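Local coordinates for protein LBCATS-a (Synthetic construct, PDB 5EY5) that probably cleaves indole-3-glycerol phosphate into indole and glyceraldehyde 3-phosphate, as the alpha chain of a tryptophan synthase, and holds sn-glycerol-3-phosphate in its pocket, at residues M1-A5 and G147-I151; F22-P28 and I236-I240; E35-L40 and I249-R254. All coordinates share one frame; numbering follows the deposited sequence.

Interaction 1: M1-A5 and G147-I151; sequences MNRIA and GVDLI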
# COMPACT_ATOMS: atom_id res chain seq x y z
N MET A 1 54.58 -6.82 38.26
CA MET A 1 54.20 -7.13 36.88
C MET A 1 52.79 -7.72 36.82
O MET A 1 52.37 -8.43 37.74
CB MET A 1 55.20 -8.09 36.25
CG MET A 1 55.26 -9.45 36.92
SD MET A 1 56.61 -10.52 36.37
CE MET A 1 56.21 -10.73 34.64
N ASN A 2 52.08 -7.44 35.73
CA ASN A 2 50.73 -7.96 35.55
C ASN A 2 50.70 -9.47 35.76
O ASN A 2 51.62 -10.19 35.36
CB ASN A 2 50.21 -7.60 34.14
CG ASN A 2 48.70 -7.75 34.00
OD1 ASN A 2 48.18 -8.85 33.84
ND2 ASN A 2 47.98 -6.61 34.04
N ARG A 3 49.63 -9.95 36.42
CA ARG A 3 49.43 -11.39 36.59
C ARG A 3 49.47 -12.13 35.26
O ARG A 3 49.88 -13.29 35.19
CB ARG A 3 48.10 -11.66 37.29
CG ARG A 3 48.09 -11.32 38.77
CD ARG A 3 46.80 -11.79 39.42
NE ARG A 3 46.71 -11.38 40.82
CZ ARG A 3 46.03 -10.32 41.26
NH1 ARG A 3 45.37 -9.55 40.40
NH2 ARG A 3 46.01 -10.03 42.55
N ILE A 4 48.98 -11.50 34.19
CA ILE A 4 49.00 -12.17 32.89
C ILE A 4 50.44 -12.43 32.46
O ILE A 4 50.80 -13.54 32.06
CB ILE A 4 48.24 -11.35 31.84
CG1 ILE A 4 46.74 -11.30 32.17
CG2 ILE A 4 48.46 -11.95 30.46
CD1 ILE A 4 45.97 -10.33 31.30
N ALA A 5 51.28 -11.40 32.54
CA ALA A 5 52.69 -11.57 32.21
C ALA A 5 53.34 -12.63 33.09
O ALA A 5 54.08 -13.48 32.60
CB ALA A 5 53.42 -10.24 32.34
N GLY A 147 47.78 -0.22 35.04
CA GLY A 147 48.41 -1.53 34.94
C GLY A 147 47.49 -2.63 34.49
O GLY A 147 47.73 -3.80 34.80
N VAL A 148 46.43 -2.30 33.76
CA VAL A 148 45.48 -3.27 33.24
C VAL A 148 45.80 -3.52 31.77
O VAL A 148 45.90 -2.58 30.98
CB VAL A 148 44.04 -2.77 33.40
CG1 VAL A 148 43.07 -3.73 32.68
CG2 VAL A 148 43.73 -2.60 34.88
N ASP A 149 45.97 -4.79 31.41
CA ASP A 149 46.31 -5.11 30.03
C ASP A 149 45.09 -5.00 29.13
O ASP A 149 43.96 -5.31 29.53
CB ASP A 149 46.91 -6.52 29.93
CG ASP A 149 48.30 -6.61 30.56
OD1 ASP A 149 48.71 -7.74 30.90
OD2 ASP A 149 48.98 -5.58 30.71
N LEU A 150 45.32 -4.55 27.91
CA LEU A 150 44.29 -4.42 26.89
C LEU A 150 44.65 -5.40 25.78
O LEU A 150 45.61 -5.19 25.04
CB LEU A 150 44.22 -2.98 26.39
CG LEU A 150 42.92 -2.51 25.75
CD1 LEU A 150 43.09 -1.07 25.29
CD2 LEU A 150 42.55 -3.41 24.59
N ILE A 151 43.89 -6.49 25.68
CA ILE A 151 44.16 -7.54 24.71
C ILE A 151 43.36 -7.27 23.44
O ILE A 151 42.12 -7.22 23.48
CB ILE A 151 43.81 -8.91 25.29
CG1 ILE A 151 44.66 -9.18 26.54
CG2 ILE A 151 43.96 -9.99 24.21
CD1 ILE A 151 43.86 -9.57 27.75

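Interaction 2: F22-P28 and I236-I240; sequences FITAGDP and IVKRI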
# COMPACT_ATOMS: atom_id res chain seq x y z
N PHE A 22 36.92 -19.52 28.78
CA PHE A 22 35.97 -18.41 28.85
C PHE A 22 34.63 -18.92 29.37
O PHE A 22 34.08 -19.88 28.83
CB PHE A 22 35.76 -17.77 27.47
CG PHE A 22 34.54 -16.89 27.40
CD1 PHE A 22 34.65 -15.52 27.55
CD2 PHE A 22 33.27 -17.43 27.19
CE1 PHE A 22 33.53 -14.70 27.49
CE2 PHE A 22 32.17 -16.63 27.14
CZ PHE A 22 32.28 -15.27 27.29
N ILE A 23 34.08 -18.26 30.41
CA ILE A 23 32.67 -18.43 30.76
C ILE A 23 32.01 -17.06 30.85
O ILE A 23 32.65 -16.05 31.11
CB ILE A 23 32.45 -19.19 32.08
CG1 ILE A 23 33.16 -18.46 33.23
CG2 ILE A 23 32.87 -20.65 31.94
CD1 ILE A 23 32.87 -19.07 34.58
N THR A 24 30.69 -17.06 30.65
CA THR A 24 29.90 -15.85 30.86
C THR A 24 29.62 -15.67 32.34
O THR A 24 29.10 -16.58 32.99
CB THR A 24 28.59 -15.92 30.08
OG1 THR A 24 28.85 -15.93 28.67
CG2 THR A 24 27.67 -14.73 30.43
N ALA A 25 29.94 -14.49 32.88
CA ALA A 25 29.66 -14.25 34.29
C ALA A 25 28.16 -14.11 34.53
O ALA A 25 27.46 -13.38 33.82
CB ALA A 25 30.38 -12.99 34.77
N GLY A 26 27.66 -14.80 35.57
CA GLY A 26 26.25 -14.78 35.90
C GLY A 26 25.40 -15.79 35.18
O GLY A 26 24.17 -15.74 35.28
N ASP A 27 26.01 -16.72 34.45
CA ASP A 27 25.27 -17.78 33.79
C ASP A 27 25.63 -19.13 34.40
O ASP A 27 26.75 -19.59 34.23
CB ASP A 27 25.57 -17.81 32.29
CG ASP A 27 25.13 -19.09 31.63
OD1 ASP A 27 23.98 -19.52 31.89
OD2 ASP A 27 25.94 -19.68 30.87
N PRO A 28 24.68 -19.78 35.09
CA PRO A 28 23.28 -19.40 35.33
C PRO A 28 23.07 -18.36 36.43
O PRO A 28 22.00 -17.75 36.49
CB PRO A 28 22.64 -20.73 35.73
CG PRO A 28 23.73 -21.42 36.46
CD PRO A 28 24.99 -21.08 35.71
N ILE A 236 32.69 -24.80 26.59
CA ILE A 236 32.50 -24.90 28.03
C ILE A 236 31.13 -24.38 28.42
O ILE A 236 30.45 -24.95 29.28
CB ILE A 236 33.60 -24.12 28.77
CG1 ILE A 236 34.97 -24.73 28.50
CG2 ILE A 236 33.27 -24.06 30.28
CD1 ILE A 236 36.12 -23.89 29.05
N VAL A 237 30.71 -23.29 27.78
CA VAL A 237 29.39 -22.73 28.02
C VAL A 237 28.30 -23.72 27.65
O VAL A 237 27.24 -23.74 28.28
CB VAL A 237 29.24 -21.41 27.24
CG1 VAL A 237 27.79 -20.98 27.27
CG2 VAL A 237 30.13 -20.35 27.84
N LYS A 238 28.53 -24.54 26.62
CA LYS A 238 27.55 -25.59 26.30
C LYS A 238 27.32 -26.50 27.49
O LYS A 238 26.18 -26.86 27.83
CB LYS A 238 28.03 -26.42 25.11
CG LYS A 238 28.46 -25.64 23.89
CD LYS A 238 28.18 -26.44 22.61
CE LYS A 238 29.18 -26.12 21.51
NZ LYS A 238 30.51 -26.75 21.77
N ARG A 239 28.40 -26.90 28.16
CA ARG A 239 28.23 -27.82 29.27
C ARG A 239 27.50 -27.16 30.42
O ARG A 239 26.74 -27.83 31.13
CB ARG A 239 29.59 -28.37 29.70
CG ARG A 239 29.95 -29.60 28.92
CD ARG A 239 31.27 -29.46 28.19
NE ARG A 239 31.52 -30.67 27.42
CZ ARG A 239 31.70 -30.68 26.10
NH1 ARG A 239 31.67 -29.55 25.41
NH2 ARG A 239 31.92 -31.83 25.49
N ILE A 240 27.68 -25.85 30.60
CA ILE A 240 26.90 -25.14 31.59
C ILE A 240 25.44 -25.11 31.20
O ILE A 240 24.55 -25.34 32.03
CB ILE A 240 27.47 -23.73 31.80
CG1 ILE A 240 28.88 -23.84 32.39
CG2 ILE A 240 26.53 -22.91 32.68
CD1 ILE A 240 29.72 -22.60 32.23

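Interaction 3: E35-L40 and I249-R254; sequences ELVRAL and IVEEVR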
# COMPACT_ATOMS: atom_id res chain seq x y z
N GLU A 35 31.74 -20.64 41.84
CA GLU A 35 32.04 -22.07 41.89
C GLU A 35 32.78 -22.53 40.63
O GLU A 35 33.75 -23.29 40.72
CB GLU A 35 30.76 -22.88 42.07
CG GLU A 35 30.27 -22.99 43.50
CD GLU A 35 29.45 -24.26 43.74
OE1 GLU A 35 28.23 -24.25 43.46
OE2 GLU A 35 30.04 -25.26 44.19
N LEU A 36 32.36 -22.04 39.46
CA LEU A 36 32.97 -22.46 38.20
C LEU A 36 34.41 -21.97 38.09
O LEU A 36 35.31 -22.73 37.72
CB LEU A 36 32.15 -21.96 37.01
CG LEU A 36 30.83 -22.72 36.85
CD1 LEU A 36 29.93 -22.07 35.81
CD2 LEU A 36 31.10 -24.19 36.52
N VAL A 37 34.65 -20.69 38.42
CA VAL A 37 36.01 -20.17 38.42
C VAL A 37 36.90 -21.04 39.29
O VAL A 37 38.00 -21.44 38.88
CB VAL A 37 36.04 -18.71 38.89
CG1 VAL A 37 37.49 -18.22 38.98
CG2 VAL A 37 35.20 -17.83 37.94
N ARG A 38 36.44 -21.34 40.51
CA ARG A 38 37.25 -22.14 41.42
C ARG A 38 37.52 -23.52 40.82
O ARG A 38 38.65 -24.02 40.87
CB ARG A 38 36.57 -22.25 42.78
CG ARG A 38 36.74 -21.03 43.67
CD ARG A 38 35.75 -21.02 44.82
NE ARG A 38 35.82 -19.78 45.59
CZ ARG A 38 34.89 -19.36 46.44
NH1 ARG A 38 33.80 -20.09 46.65
NH2 ARG A 38 35.05 -18.22 47.10
N ALA A 39 36.49 -24.13 40.23
CA ALA A 39 36.67 -25.39 39.53
C ALA A 39 37.67 -25.26 38.39
O ALA A 39 38.50 -26.15 38.18
CB ALA A 39 35.33 -25.90 39.00
N LEU A 40 37.61 -24.15 37.64
CA LEU A 40 38.49 -23.98 36.49
C LEU A 40 39.94 -23.92 36.92
O LEU A 40 40.81 -24.52 36.27
CB LEU A 40 38.11 -22.71 35.72
CG LEU A 40 36.78 -22.74 34.96
CD1 LEU A 40 36.52 -21.37 34.34
CD2 LEU A 40 36.82 -23.84 33.91
N ILE A 249 26.51 -28.88 37.19
CA ILE A 249 27.19 -28.13 36.14
C ILE A 249 28.69 -28.12 36.39
O ILE A 249 29.50 -28.15 35.46
CB ILE A 249 26.62 -26.69 36.08
CG1 ILE A 249 25.12 -26.72 35.76
CG2 ILE A 249 27.38 -25.87 35.06
CD1 ILE A 249 24.33 -25.61 36.42
N VAL A 250 29.09 -28.11 37.66
CA VAL A 250 30.51 -27.99 38.01
C VAL A 250 31.28 -29.22 37.56
O VAL A 250 32.37 -29.11 36.97
CB VAL A 250 30.66 -27.75 39.52
CG1 VAL A 250 32.13 -27.60 39.89
CG2 VAL A 250 29.86 -26.52 39.95
N GLU A 251 30.75 -30.42 37.83
CA GLU A 251 31.47 -31.64 37.50
C GLU A 251 31.67 -31.79 36.00
O GLU A 251 32.75 -32.20 35.55
CB GLU A 251 30.73 -32.86 38.06
N GLU A 252 30.64 -31.48 35.20
CA GLU A 252 30.77 -31.60 33.75
C GLU A 252 31.81 -30.63 33.23
O GLU A 252 32.68 -31.00 32.42
CB GLU A 252 29.42 -31.36 33.07
N VAL A 253 31.77 -29.39 33.69
CA VAL A 253 32.77 -28.41 33.29
C VAL A 253 34.15 -28.85 33.77
O VAL A 253 35.12 -28.85 33.00
CB VAL A 253 32.40 -27.01 33.81
CG1 VAL A 253 33.59 -26.09 33.75
CG2 VAL A 253 31.25 -26.43 33.00
N ARG A 254 34.26 -29.25 35.04
CA ARG A 254 35.55 -29.71 35.54
C ARG A 254 36.08 -30.89 34.73
O ARG A 254 37.27 -30.94 34.40
CB ARG A 254 35.46 -30.08 37.02
CG ARG A 254 36.83 -30.29 37.65
CD ARG A 254 36.78 -30.76 39.11
NE ARG A 254 35.47 -31.25 39.52
CZ ARG A 254 34.69 -30.62 40.38
NH1 ARG A 254 35.09 -29.48 40.94
NH2 ARG A 254 33.50 -31.13 40.71

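Interaction 1: M1-A5 and G147-I151
N2 reaches G147 with the amide nitrogen of its side chain: ND2 donates to G147 O at 2.9 Å, with the N-H bent to 133° and the acceptor close to the amide plane. CG lies anti to the backbone N (chi1 -164°), which lets the other end of the same amide turn back along its own chain. There N2 OD1 takes I4 N on a lone pair at 2.8 Å, making N2 the N-cap of helix 3-14. G147, at positive phi, closes helix 137-146 in a Schellman motif and leads into strand 149-154 of the TIM barrel, so the N2 side chain joins the start of one helix to the end of another. ND2 also donates to D124 O. A leucine in place of N2 would probably leave I4 N without its cap and G147 O without this donor. The carboxylate of D149 comes in from the opposite direction, 23° from parallel to the amide. Its OD1 lies 3.1 Å from N2 CG but makes no hydrogen bond there. Among apolar groups, I4 CD1 meets I151 CD1 at 4.2 Å, and both side chains also rest on V98 of strand 97-100.

Interaction 2: F22-P28 and I236-I240
I240 and I23 make the tightest apolar meeting. I23 CG2 touches I240 CD1 at 3.7 Å, the two side chains crossing at about a right angle, and touches I236 CG2 at 3.8 Å, one helical turn earlier. This methyl is anti to the carbonyl carbon of I23, while the CG1 branch takes the hindered place between N and C (chi1 58°). The other branch of I240 serves the loop: its CG2 lies 3.7 Å from D27 OD2 and 3.9 Å from P28 CD. V237 turns CG2 to the edge of the F22 ring, 4.3 Å from CE2, and also covers the buried F22 O, which has no polar partner in the model. In the next shell, D27 OD1 is held by a salt bridge to R70, which fixes the carboxylate beside I240. A type II turn from T24 to D27, with G26 at positive phi, and the cis peptide before P28 bring the loop round to the helix; G26 N donates to T33 OG1. The side chain of F22 comes within about 4 Å of the bound sn-glycerol-3-phosphate, whose pocket includes V232, G233 and S234. Helix 234-241, short and set between the last strand and helix 249-263, begins at S234 of that pocket, consistent with the extra phosphate-site helix of many TIM barrels. It packs over strand 18-24, which pairs with strands 48-51 and 229-232, while helix 62-73 touches F22, T24 and D27, and helices 30-42 and 249-263 meet I240.

Interaction 3: E35-L40 and I249-R254
Helices 35-40 and 249-254 run roughly parallel, their axes 9.6 Å apart at closest approach and crossing at -30°, with the CA atoms of A39 and R254 and those of L36 and V250 lying nearest across the gap. L36 reaches over with CD2, which rests 4.1 Å from V253 CB and equally near V250 CA, with I249 CG2 just beyond. With CG anti to the carbonyl carbon (chi1 -72°), CD1 continues the chain and CD2 is the branch that faces helix 249-263; the L36 and V253 side chains cross at about a right angle. L40 adds its own CD2 against V253 CG1 at 3.9 Å. In a TIM barrel, helix 30-42 follows the first strand and helix 249-263 comes after the last, so this is the seam where the outer ring of helices closes. The small A39 allows close approach here: its CB meets V250 CG1 at 3.7 Å. R254 bends at chi3 (15°), carrying NH1 to 4.1 Å from A39 CB along the more exposed flank, where V250 CG2 also lies near E35 CB. On the inner side, L36 and V253 both touch I240 of helix 234-241, and L40 packs on P21 and I48.

In the fold
From the N terminus, residues 1-5 open the chain and pair in interaction 1 with 147-151, closing a loop that holds the first four barrel strands and joining the leading helix 3-14 to strand 149-154. Strand 18-24 and helix 30-42, which follow, start interactions 2 and 3; their partners, helices 234-241 and 249-263, come after the last strand, so each closes a loop of over 200 residues. All three contacts cross along the chain and none nests in another. Interactions 2 and 3 touch, their centres about 10 Å apart, through I240 with V253, I249 and L36, and I23 with L36. Interaction 1 lies about 24 Å from interaction 2, centre to centre, across the chain's centre.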